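Local coordinates for DNA polymerase (Bacillus phage phi29, PDB 2PY5), which copies the viral genome by protein-primed, strand-displacing DNA synthesis with high processivity and proofreads its product with a 3'-5' exonuclease, at residues F526-E540 and F543-P556. The protein carries 2 engineered substitutions. Residues are numbered along the deposited sequence; the frame is centred on the assembly and turned at random. Where two conformers were deposited one is given.
With nucleotides of chain B.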
loop_
_atom_site.group_PDB
_atom_site.type_symbol
_atom_site.label_atom_id
_atom_site.label_comp_id
_atom_site.label_asym_id
_atom_site.label_seq_id
_atom_site.Cartn_x
_atom_site.Cartn_y
_atom_site.Cartn_z
ATOM N N PHE F 526 -21.961 3.195 -13.128
ATOM C CA PHE F 526 -22.183 3.506 -11.716
ATOM C C PHE F 526 -20.974 3.062 -10.915
ATOM O O PHE F 526 -20.695 1.863 -10.835
ATOM C CB PHE F 526 -23.462 2.826 -11.208
ATOM C CG PHE F 526 -23.699 3.014 -9.738
ATOM C CD1 PHE F 526 -23.896 4.280 -9.215
ATOM C CD2 PHE F 526 -23.733 1.926 -8.876
ATOM C CE1 PHE F 526 -24.118 4.463 -7.852
ATOM C CE2 PHE F 526 -23.951 2.109 -7.520
ATOM C CZ PHE F 526 -24.140 3.375 -7.014
ATOM N N SER F 527 -20.272 4.028 -10.322
ATOM C CA SER F 527 -19.016 3.799 -9.617
ATOM C C SER F 527 -19.146 4.077 -8.118
ATOM O O SER F 527 -19.620 5.131 -7.711
ATOM C CB SER F 527 -17.915 4.683 -10.216
ATOM O OG SER F 527 -16.678 4.528 -9.539
ATOM N N VAL F 528 -18.673 3.131 -7.307
ATOM C CA VAL F 528 -18.735 3.234 -5.857
ATOM C C VAL F 528 -17.326 3.198 -5.238
ATOM O O VAL F 528 -16.553 2.270 -5.517
ATOM C CB VAL F 528 -19.543 2.067 -5.281
ATOM C CG1 VAL F 528 -19.737 2.252 -3.764
ATOM C CG2 VAL F 528 -20.897 1.932 -5.985
ATOM N N LYS F 529 -17.017 4.195 -4.405
ATOM C CA LYS F 529 -15.751 4.274 -3.653
ATOM C C LYS F 529 -16.061 4.500 -2.182
ATOM O O LYS F 529 -16.750 5.458 -1.806
ATOM C CB LYS F 529 -14.887 5.420 -4.173
ATOM C CG LYS F 529 -14.504 5.275 -5.610
ATOM C CD LYS F 529 -13.530 4.128 -5.823
ATOM C CE LYS F 529 -13.336 3.869 -7.291
ATOM N NZ LYS F 529 -12.755 5.052 -7.966
ATOM N N CYS F 530 -15.602 3.593 -1.336
ATOM C CA CYS F 530 -15.802 3.720 0.109
ATOM C C CYS F 530 -14.718 2.893 0.751
ATOM O O CYS F 530 -14.671 1.678 0.558
ATOM C CB CYS F 530 -17.190 3.240 0.565
ATOM S SG CYS F 530 -17.551 3.443 2.392
ATOM N N ALA F 531 -13.831 3.574 1.473
ATOM C CA ALA F 531 -12.697 2.931 2.134
ATOM C C ALA F 531 -13.197 1.859 3.080
ATOM O O ALA F 531 -14.105 2.098 3.878
ATOM C CB ALA F 531 -11.871 3.964 2.887
ATOM N N GLY F 532 -12.625 0.666 2.962
ATOM C CA GLY F 532 -12.977 -0.443 3.833
ATOM C C GLY F 532 -14.183 -1.228 3.365
ATOM O O GLY F 532 -14.446 -2.313 3.881
ATOM N N MET F 533 -14.927 -0.693 2.395
ATOM C CA MET F 533 -16.090 -1.393 1.870
ATOM C C MET F 533 -15.598 -2.497 0.945
ATOM O O MET F 533 -14.785 -2.249 0.056
ATOM C CB MET F 533 -17.009 -0.417 1.120
ATOM C CG MET F 533 -18.348 -0.984 0.765
ATOM S SD MET F 533 -19.409 0.191 -0.090
ATOM C CE MET F 533 -20.096 1.132 1.275
ATOM N N THR F 534 -16.064 -3.720 1.174
ATOM C CA THR F 534 -15.683 -4.848 0.323
ATOM C C THR F 534 -16.488 -4.789 -0.964
ATOM O O THR F 534 -17.463 -4.051 -1.049
ATOM C CB THR F 534 -15.973 -6.194 0.985
ATOM O OG1 THR F 534 -17.391 -6.364 1.089
ATOM C CG2 THR F 534 -15.333 -6.270 2.376
ATOM N N ASP F 535 -16.091 -5.579 -1.958
ATOM C CA ASP F 535 -16.810 -5.622 -3.236
ATOM C C ASP F 535 -18.236 -6.153 -3.086
ATOM O O ASP F 535 -19.148 -5.658 -3.739
ATOM C CB ASP F 535 -16.049 -6.456 -4.279
ATOM C CG ASP F 535 -14.781 -5.777 -4.764
ATOM O OD1 ASP F 535 -14.735 -4.526 -4.806
ATOM O OD2 ASP F 535 -13.824 -6.502 -5.115
ATOM N N LYS F 536 -18.434 -7.154 -2.225
ATOM C CA LYS F 536 -19.777 -7.689 -2.004
ATOM C C LYS F 536 -20.719 -6.614 -1.446
ATOM O O LYS F 536 -21.894 -6.570 -1.805
ATOM C CB LYS F 536 -19.755 -8.897 -1.049
ATOM C CG LYS F 536 -21.086 -9.649 -1.021
ATOM C CD LYS F 536 -21.109 -10.827 -0.061
ATOM C CE LYS F 536 -22.373 -11.666 -0.290
ATOM N NZ LYS F 536 -22.738 -12.519 0.879
ATOM N N ILE F 537 -20.205 -5.772 -0.555
ATOM C CA ILE F 537 -21.000 -4.683 0.013
ATOM C C ILE F 537 -21.260 -3.608 -1.057
ATOM O O ILE F 537 -22.360 -3.082 -1.147
ATOM C CB ILE F 537 -20.326 -4.057 1.254
ATOM C CG1 ILE F 537 -20.246 -5.090 2.388
ATOM C CG2 ILE F 537 -21.110 -2.836 1.729
ATOM C CD1 ILE F 537 -19.474 -4.627 3.602
ATOM N N LYS F 538 -20.255 -3.330 -1.882
ATOM C CA LYS F 538 -20.413 -2.396 -3.013
ATOM C C LYS F 538 -21.568 -2.769 -3.970
ATOM O O LYS F 538 -22.258 -1.889 -4.504
ATOM C CB LYS F 538 -19.090 -2.266 -3.781
ATOM C CG LYS F 538 -18.043 -1.431 -3.054
ATOM C CD LYS F 538 -16.781 -1.212 -3.895
ATOM C CE LYS F 538 -15.920 -0.096 -3.297
ATOM N NZ LYS F 538 -14.642 0.119 -4.027
ATOM N N LYS F 539 -21.792 -4.069 -4.167
ATOM C CA LYS F 539 -22.934 -4.557 -4.944
ATOM C C LYS F 539 -24.298 -4.107 -4.389
ATOM O O LYS F 539 -25.265 -3.985 -5.136
ATOM C CB LYS F 539 -22.906 -6.090 -5.035
ATOM C CG LYS F 539 -23.988 -6.648 -5.946
ATOM C CD LYS F 539 -23.879 -8.129 -6.198
ATOM C CE LYS F 539 -24.856 -8.526 -7.297
ATOM N NZ LYS F 539 -25.008 -9.998 -7.436
ATOM N N GLU F 540 -24.359 -3.853 -3.086
ATOM C CA GLU F 540 -25.612 -3.476 -2.418
ATOM C C GLU F 540 -25.946 -1.996 -2.590
ATOM O O GLU F 540 -27.091 -1.578 -2.385
ATOM C CB GLU F 540 -25.522 -3.775 -0.913
ATOM C CG GLU F 540 -25.017 -5.177 -0.537
ATOM C CD GLU F 540 -26.126 -6.205 -0.412
ATOM O OE1 GLU F 540 -27.265 -5.830 -0.082
ATOM O OE2 GLU F 540 -25.847 -7.400 -0.627
ATOM N N PHE F 543 -27.697 4.824 -5.650
ATOM C CA PHE F 543 -27.833 6.246 -5.338
ATOM C C PHE F 543 -28.891 6.482 -4.267
ATOM O O PHE F 543 -28.749 7.385 -3.447
ATOM C CB PHE F 543 -28.139 7.084 -6.585
ATOM C CG PHE F 543 -26.928 7.747 -7.173
ATOM C CD1 PHE F 543 -26.112 7.066 -8.056
ATOM C CD2 PHE F 543 -26.595 9.052 -6.824
ATOM C CE1 PHE F 543 -24.977 7.677 -8.593
ATOM C CE2 PHE F 543 -25.470 9.672 -7.363
ATOM C CZ PHE F 543 -24.661 8.983 -8.249
ATOM N N GLU F 544 -29.931 5.661 -4.269
ATOM C CA GLU F 544 -31.020 5.808 -3.299
ATOM C C GLU F 544 -30.594 5.474 -1.863
ATOM O O GLU F 544 -30.974 6.192 -0.929
ATOM C CB GLU F 544 -32.225 4.950 -3.705
ATOM N N ASN F 545 -29.818 4.398 -1.677
ATOM C CA ASN F 545 -29.457 3.954 -0.327
ATOM C C ASN F 545 -28.087 4.396 0.191
ATOM O O ASN F 545 -27.741 4.094 1.316
ATOM C CB ASN F 545 -29.611 2.425 -0.176
ATOM C CG ASN F 545 -28.537 1.636 -0.901
ATOM O OD1 ASN F 545 -27.491 2.162 -1.259
ATOM N ND2 ASN F 545 -28.781 0.354 -1.086
ATOM N N PHE F 546 -27.324 5.111 -0.636
ATOM C CA PHE F 546 -25.977 5.535 -0.260
ATOM C C PHE F 546 -26.086 6.773 0.587
ATOM O O PHE F 546 -26.260 7.876 0.069
ATOM C CB PHE F 546 -25.158 5.834 -1.503
ATOM C CG PHE F 546 -23.704 6.134 -1.236
ATOM C CD1 PHE F 546 -22.851 5.169 -0.751
ATOM C CD2 PHE F 546 -23.188 7.381 -1.545
ATOM C CE1 PHE F 546 -21.498 5.461 -0.563
ATOM C CE2 PHE F 546 -21.860 7.661 -1.349
ATOM C CZ PHE F 546 -21.027 6.707 -0.864
ATOM N N LYS F 547 -26.016 6.567 1.899
ATOM C CA LYS F 547 -26.066 7.648 2.859
ATOM C C LYS F 547 -25.382 7.241 4.145
ATOM O O LYS F 547 -25.145 6.054 4.398
ATOM C CB LYS F 547 -27.518 8.048 3.136
ATOM C CG LYS F 547 -28.408 6.946 3.687
ATOM C CD LYS F 547 -29.877 7.285 3.379
ATOM C CE LYS F 547 -30.823 6.782 4.445
ATOM N NZ LYS F 547 -32.212 7.288 4.206
ATOM N N VAL F 548 -25.044 8.233 4.961
ATOM C CA VAL F 548 -24.507 7.974 6.273
ATOM C C VAL F 548 -25.543 7.115 6.998
ATOM O O VAL F 548 -26.745 7.428 6.960
ATOM C CB VAL F 548 -24.223 9.291 7.032
ATOM C CG1 VAL F 548 -23.768 9.011 8.444
ATOM C CG2 VAL F 548 -23.184 10.125 6.279
ATOM N N GLY F 549 -25.080 6.002 7.557
ATOM C CA GLY F 549 -25.934 5.036 8.266
ATOM C C GLY F 549 -26.132 3.743 7.487
ATOM O O GLY F 549 -26.569 2.742 8.049
ATOM N N PHE F 550 -25.816 3.764 6.194
ATOM C CA PHE F 550 -25.821 2.550 5.382
ATOM C C PHE F 550 -24.989 1.495 6.094
ATOM O O PHE F 550 -23.839 1.759 6.456
ATOM C CB PHE F 550 -25.239 2.842 3.983
ATOM C CG PHE F 550 -25.048 1.613 3.115
ATOM C CD1 PHE F 550 -25.966 1.306 2.114
ATOM C CD2 PHE F 550 -23.931 0.792 3.272
ATOM C CE1 PHE F 550 -25.784 0.182 1.306
ATOM C CE2 PHE F 550 -23.747 -0.330 2.476
ATOM C CZ PHE F 550 -24.679 -0.628 1.487
ATOM N N SER F 551 -25.561 0.304 6.295
ATOM C CA SER F 551 -24.896 -0.751 7.061
ATOM C C SER F 551 -25.174 -2.143 6.496
ATOM O O SER F 551 -26.295 -2.435 6.088
ATOM C CB SER F 551 -25.341 -0.698 8.533
ATOM O OG SER F 551 -24.619 -1.621 9.332
ATOM N N ARG F 552 -24.146 -2.991 6.487
ATOM C CA ARG F 552 -24.278 -4.391 6.091
ATOM C C ARG F 552 -23.368 -5.243 6.972
ATOM O O ARG F 552 -22.223 -4.872 7.230
ATOM C CB ARG F 552 -23.901 -4.592 4.616
ATOM C CG ARG F 552 -24.821 -3.912 3.604
ATOM C CD ARG F 552 -26.218 -4.527 3.589
ATOM N NE ARG F 552 -27.038 -3.990 2.505
ATOM C CZ ARG F 552 -27.699 -2.835 2.542
ATOM N NH1 ARG F 552 -27.646 -2.056 3.613
ATOM N NH2 ARG F 552 -28.414 -2.448 1.493
ATOM N N LYS F 553 -23.871 -6.384 7.431
ATOM C CA LYS F 553 -23.069 -7.288 8.254
ATOM C C LYS F 553 -22.359 -8.294 7.361
ATOM O O LYS F 553 -22.647 -9.494 7.381
ATOM C CB LYS F 553 -23.937 -7.989 9.295
ATOM C CG LYS F 553 -23.133 -8.664 10.366
ATOM C CD LYS F 553 -24.033 -9.290 11.413
ATOM C CE LYS F 553 -23.234 -10.096 12.410
ATOM N NZ LYS F 553 -21.997 -9.379 12.837
ATOM N N MET F 554 -21.421 -7.775 6.578
ATOM C CA MET F 554 -20.818 -8.515 5.486
ATOM C C MET F 554 -19.315 -8.306 5.372
ATOM O O MET F 554 -18.721 -8.759 4.394
ATOM C CB MET F 554 -21.457 -8.089 4.166
ATOM C CG MET F 554 -22.947 -8.303 4.084
ATOM S SD MET F 554 -23.585 -7.760 2.491
ATOM C CE MET F 554 -23.581 -9.298 1.585
ATOM N N LYS F 555 -18.696 -7.640 6.348
ATOM C CA LYS F 555 -17.264 -7.349 6.267
ATOM C C LYS F 555 -16.472 -8.366 7.064
ATOM O O LYS F 555 -16.573 -8.403 8.284
ATOM C CB LYS F 555 -16.929 -5.943 6.764
ATOM C CG LYS F 555 -15.480 -5.526 6.455
ATOM C CD LYS F 555 -15.143 -4.210 7.099
ATOM C CE LYS F 555 -13.730 -3.748 6.750
ATOM N NZ LYS F 555 -13.556 -2.296 7.042
ATOM N N PRO F 556 -15.676 -9.190 6.371
ATOM C CA PRO F 556 -14.832 -10.145 7.089
ATOM C C PRO F 556 -13.815 -9.445 7.995
ATOM O O PRO F 556 -13.116 -8.514 7.547
ATOM C CB PRO F 556 -14.114 -10.897 5.961
ATOM C CG PRO F 556 -14.889 -10.639 4.745
ATOM C CD PRO F 556 -15.535 -9.318 4.913
ATOM O "O5'" DG B 1 -15.309 6.977 6.727
ATOM C "C5'" DG B 1 -15.664 5.730 7.343
ATOM C "C4'" DG B 1 -14.470 5.078 8.013
ATOM O "O4'" DG B 1 -13.414 4.887 7.044
ATOM C "C3'" DG B 1 -13.836 5.900 9.140
ATOM O "O3'" DG B 1 -14.199 5.420 10.464
ATOM C "C2'" DG B 1 -12.330 5.865 8.843
ATOM C "C1'" DG B 1 -12.205 4.797 7.758
ATOM N N9 DG B 1 -11.106 4.931 6.799
ATOM C C8 DG B 1 -10.516 6.081 6.323
ATOM N N7 DG B 1 -9.561 5.858 5.463
ATOM C C5 DG B 1 -9.514 4.474 5.359
ATOM C C6 DG B 1 -8.677 3.640 4.578
ATOM O O6 DG B 1 -7.776 3.974 3.794
ATOM N N1 DG B 1 -8.964 2.288 4.771
ATOM C C2 DG B 1 -9.936 1.794 5.610
ATOM N N2 DG B 1 -10.065 0.458 5.661
ATOM N N3 DG B 1 -10.728 2.566 6.348
ATOM C C4 DG B 1 -10.463 3.889 6.173
HETATM O O HOH W 1 -17.987 -8.711 1.904
#
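Ile537 projects from the short helix 535-538 into a hollow formed by Met554 and Phe550. Its two branches divide the work, CG1 lying 3.7 Å from CB of Met554 while CG2, anti to the backbone N, meets Phe550 CE2 at the ring edge, in its plane. Met533 CE comes to Phe550 CE2 at a looser 4.1 Å; Met533 and Ile537 also touch Phe572 of strand 564-573. The Met554 CE methyl packs tightly across the Lys536 chain, 3.3 Å from CD. The Arg552 chain bends at chi2 (-67°), which lays NH1 over one face of the Phe550 ring, offset toward its rim. Its NE gives a nearly straight salt-bridge bond to Glu540 OE1 (3.2 Å), reaching the oxygen from above the carboxylate plane, and NH1 holds Ser551 O; two in-plane bonds thus limit the guanidinium's rotation. Asn545 ND2 donates to Glu540 O at 2.9 Å, tying that backbone to segment 543-556. Phe526 CE1 meets Phe543 CD1 at 3.3 Å, rim to rim. A water bridges OG1 of Thr534, the N-cap residue, to Met554 O; Lys555 stretches to a weak bond with Gly532 O, beside a DNA guanine packed on Ala531. Strand 523-530, a capped helical turn and the start of the C-terminal hairpin 551-573 thus join at the DNA, in the thumb of this B-family polymerase.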